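Local coordinates for D-isomer specific 2-hydroxyacid dehydrogenase family protein (Desulfovibrio vulgaris, PDB 5TX7) that probably catalyses the NAD- or NADP-dependent interconversion of D-2-hydroxy acids and the matching 2-oxo acids, at residues Ala104-Ala109 with Pro285-Ala290. Numbering follows the deposited sequence.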
ATOM      1  N   ALA A 104      -6.144  -9.559   1.817  1.00 34.82           N
ATOM      2  CA  ALA A 104      -6.513  -8.568   0.803  1.00 33.67           C
ATOM      3  C   ALA A 104      -5.633  -7.302   0.832  1.00 34.13           C
ATOM      4  O   ALA A 104      -5.196  -6.819  -0.189  1.00 34.77           O
ATOM      5  CB  ALA A 104      -7.969  -8.187   0.960  1.00 35.30           C
ATOM      6  N   GLN A 105      -5.387  -6.769   2.013  1.00 35.25           N
ATOM      7  CA  GLN A 105      -4.461  -5.653   2.154  1.00 36.00           C
ATOM      8  C   GLN A 105      -3.013  -5.983   1.791  1.00 37.19           C
ATOM      9  O   GLN A 105      -2.290  -5.098   1.317  1.00 37.74           O
ATOM     10  CB  GLN A 105      -4.530  -5.072   3.564  1.00 37.41           C
ATOM     11  CG  GLN A 105      -5.873  -4.390   3.780  1.00 38.34           C
ATOM     12  CD  GLN A 105      -6.066  -3.822   5.154  1.00 39.82           C
ATOM     13  OE1 GLN A 105      -5.106  -3.455   5.846  1.00 44.97           O
ATOM     14  NE2 GLN A 105      -7.319  -3.739   5.569  1.00 41.21           N
ATOM     15  N   HIS A 106      -2.580  -7.228   2.014  1.00 36.20           N
ATOM     16  CA  HIS A 106      -1.223  -7.619   1.600  1.00 37.04           C
ATOM     17  C   HIS A 106      -1.056  -7.656   0.057  1.00 36.19           C
ATOM     18  O   HIS A 106       0.019  -7.330  -0.470  1.00 34.76           O
ATOM     19  CB  HIS A 106      -0.798  -8.962   2.220  1.00 38.24           C
ATOM     20  CG  HIS A 106       0.675  -9.195   2.171  1.00 37.92           C
ATOM     21  ND1 HIS A 106       1.575  -8.400   2.847  1.00 39.38           N
ATOM     22  CD2 HIS A 106       1.413 -10.120   1.512  1.00 39.87           C
ATOM     23  CE1 HIS A 106       2.804  -8.825   2.606  1.00 40.48           C
ATOM     24  NE2 HIS A 106       2.733  -9.882   1.817  1.00 40.34           N
ATOM     25  N   VAL A 107      -2.128  -8.032  -0.653  1.00 35.42           N
ATOM     26  CA  VAL A 107      -2.152  -7.972  -2.122  1.00 36.19           C
ATOM     27  C   VAL A 107      -1.762  -6.550  -2.606  1.00 37.74           C
ATOM     28  O   VAL A 107      -0.914  -6.397  -3.518  1.00 35.18           O
ATOM     29  CB  VAL A 107      -3.536  -8.381  -2.686  1.00 37.43           C
ATOM     30  CG1 VAL A 107      -3.690  -8.023  -4.182  1.00 37.85           C
ATOM     31  CG2 VAL A 107      -3.781  -9.855  -2.471  1.00 36.73           C
ATOM     32  N   PHE A 108      -2.376  -5.541  -1.962  1.00 35.79           N
ATOM     33  CA  PHE A 108      -2.106  -4.151  -2.281  1.00 36.27           C
ATOM     34  C   PHE A 108      -0.794  -3.592  -1.715  1.00 36.80           C
ATOM     35  O   PHE A 108      -0.216  -2.683  -2.319  1.00 37.29           O
ATOM     36  CB  PHE A 108      -3.329  -3.266  -1.949  1.00 35.79           C
ATOM     37  CG  PHE A 108      -4.482  -3.544  -2.854  1.00 35.86           C
ATOM     38  CD1 PHE A 108      -4.492  -3.024  -4.152  1.00 35.62           C
ATOM     39  CD2 PHE A 108      -5.502  -4.407  -2.468  1.00 36.94           C
ATOM     40  CE1 PHE A 108      -5.505  -3.305  -5.029  1.00 34.90           C
ATOM     41  CE2 PHE A 108      -6.534  -4.708  -3.351  1.00 37.31           C
ATOM     42  CZ  PHE A 108      -6.532  -4.163  -4.634  1.00 37.28           C
ATOM     43  N   ALA A 109      -0.315  -4.127  -0.595  1.00 35.90           N
ATOM     44  CA  ALA A 109       1.024  -3.784  -0.129  1.00 36.59           C
ATOM     45  C   ALA A 109       2.078  -4.276  -1.139  1.00 38.05           C
ATOM     46  O   ALA A 109       2.996  -3.540  -1.489  1.00 40.29           O
ATOM     47  CB  ALA A 109       1.288  -4.369   1.240  1.00 37.29           C
ATOM     48  N   PRO A 285       7.732 -13.692   3.376  1.00 39.53           N
ATOM     49  CA  PRO A 285       7.813 -15.042   3.923  1.00 40.32           C
ATOM     50  C   PRO A 285       6.505 -15.573   4.536  1.00 41.66           C
ATOM     51  O   PRO A 285       6.425 -15.774   5.751  1.00 42.14           O
ATOM     52  CB  PRO A 285       8.908 -14.893   4.986  1.00 41.22           C
ATOM     53  CG  PRO A 285       8.684 -13.526   5.497  1.00 40.77           C
ATOM     54  CD  PRO A 285       8.384 -12.721   4.276  1.00 39.90           C
ATOM     55  N   HIS A 286       5.489 -15.790   3.698  1.00 42.54           N
ATOM     56  CA  HIS A 286       4.230 -16.390   4.113  1.00 41.55           C
ATOM     57  C   HIS A 286       3.636 -15.710   5.344  1.00 41.30           C
ATOM     58  O   HIS A 286       3.329 -16.361   6.337  1.00 43.76           O
ATOM     59  CB  HIS A 286       4.436 -17.886   4.335  1.00 44.84           C
ATOM     60  CG  HIS A 286       3.185 -18.693   4.243  1.00 47.81           C
ATOM     61  ND1 HIS A 286       3.202 -20.065   4.091  1.00 50.47           N
ATOM     62  CD2 HIS A 286       1.880 -18.331   4.290  1.00 47.42           C
ATOM     63  CE1 HIS A 286       1.957 -20.514   4.061  1.00 50.35           C
ATOM     64  NE2 HIS A 286       1.137 -19.482   4.162  1.00 49.20           N
ATOM     65  N   LEU A 287       3.471 -14.399   5.255  1.00 40.38           N
ATOM     66  CA  LEU A 287       2.999 -13.574   6.355  1.00 41.96           C
ATOM     67  C   LEU A 287       1.759 -12.735   6.006  1.00 38.86           C
ATOM     68  O   LEU A 287       1.404 -11.828   6.743  1.00 38.24           O
ATOM     69  CB  LEU A 287       4.158 -12.669   6.838  1.00 43.28           C
ATOM     70  CG  LEU A 287       4.834 -11.709   5.861  1.00 45.17           C
ATOM     71  CD1 LEU A 287       3.893 -10.638   5.349  1.00 46.29           C
ATOM     72  CD2 LEU A 287       6.035 -11.031   6.494  1.00 47.31           C
ATOM     73  N   ALA A 288       1.103 -13.029   4.897  1.00 37.04           N
ATOM     74  CA  ALA A 288      -0.045 -12.219   4.452  1.00 37.81           C
ATOM     75  C   ALA A 288      -1.190 -12.301   5.469  1.00 40.32           C
ATOM     76  O   ALA A 288      -1.886 -11.319   5.714  1.00 41.13           O
ATOM     77  CB  ALA A 288      -0.521 -12.672   3.087  1.00 36.56           C
ATOM     78  N   TRP A 289      -1.358 -13.491   6.046  1.00 43.01           N
ATOM     79  CA  TRP A 289      -2.355 -13.807   7.098  1.00 40.20           C
ATOM     80  C   TRP A 289      -2.154 -13.149   8.449  1.00 37.84           C
ATOM     81  O   TRP A 289      -3.027 -13.255   9.320  1.00 36.80           O
ATOM     82  CB  TRP A 289      -2.343 -15.327   7.364  1.00 40.47           C
ATOM     83  CG  TRP A 289      -1.025 -15.787   7.973  1.00 42.78           C
ATOM     84  CD1 TRP A 289       0.135 -16.057   7.304  1.00 42.84           C
ATOM     85  CD2 TRP A 289      -0.732 -15.972   9.370  1.00 43.10           C
ATOM     86  NE1 TRP A 289       1.122 -16.407   8.195  1.00 44.65           N
ATOM     87  CE2 TRP A 289       0.621 -16.358   9.467  1.00 43.88           C
ATOM     88  CE3 TRP A 289      -1.489 -15.856  10.547  1.00 44.26           C
ATOM     89  CZ2 TRP A 289       1.237 -16.648  10.687  1.00 44.61           C
ATOM     90  CZ3 TRP A 289      -0.872 -16.127  11.768  1.00 44.56           C
ATOM     91  CH2 TRP A 289       0.486 -16.515  11.832  1.00 45.35           C
ATOM     92  N   ALA A 290      -1.005 -12.516   8.653  1.00 37.94           N
ATOM     93  CA  ALA A 290      -0.436 -12.352   9.998  1.00 36.59           C
ATOM     94  C   ALA A 290      -0.519 -10.971  10.626  1.00 37.82           C
ATOM     95  O   ALA A 290       0.301 -10.654  11.496  1.00 37.71           O
ATOM     96  CB  ALA A 290       1.005 -12.805   9.967  1.00 36.38           C
TER
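The imidazole of His106 has the backbone of Ala288 over one face: CA of Ala288 sits 4.2 Å from the ring centroid, 28° off the normal, as a CH-pi contact. The methyl group beside it lies against the CG-CD2 side of the ring, with Ala288 CB 3.6 Å from His106 CD2. Leu287 comes in obliquely at the far end, where its CD1 lies 3.5 Å from His106 CE1, and the two side chains cross at about a right angle. The other flat group, the indole of Trp289, is turned back onto its own loop: Ala290 CB rests 3.6 Å above the centre of one face, and at the ring edge NE1 donates a bent bond to the carbonyl O of His286 (2.9 Å), almost in the indole plane.

The bond to CB of His106 already points toward the loop, and CG, anti to the backbone N (chi1 -163°) and beside the carbonyl carbon, extends the ring toward Leu287. NE2 of His106 is hydrogen-bonded to Thr284 OG1, which ties down that corner of the ring. Through this histidine, helix 100-116 is joined to the loop that leaves strand 281-283, the last strand of the Rossmann-type NAD-binding domain, and leads into helix 292-310.

On the loop side, Leu287 to Ala290 form a type I turn, and Asp262 binds the backbone N of both Leu287 and Ala288, fixing the piece that meets the histidine. The Ala288 carbonyl is gripped by Ser102 and by Arg116 of the second subunit, while Trp136 of that subunit meets the rings of His286 and Trp289, placing this buried contact beside the dimer interface.

His286 ND1 bonds to Glu267, probably the catalytic His-Glu pair, as in other D-2-hydroxyacid dehydrogenases.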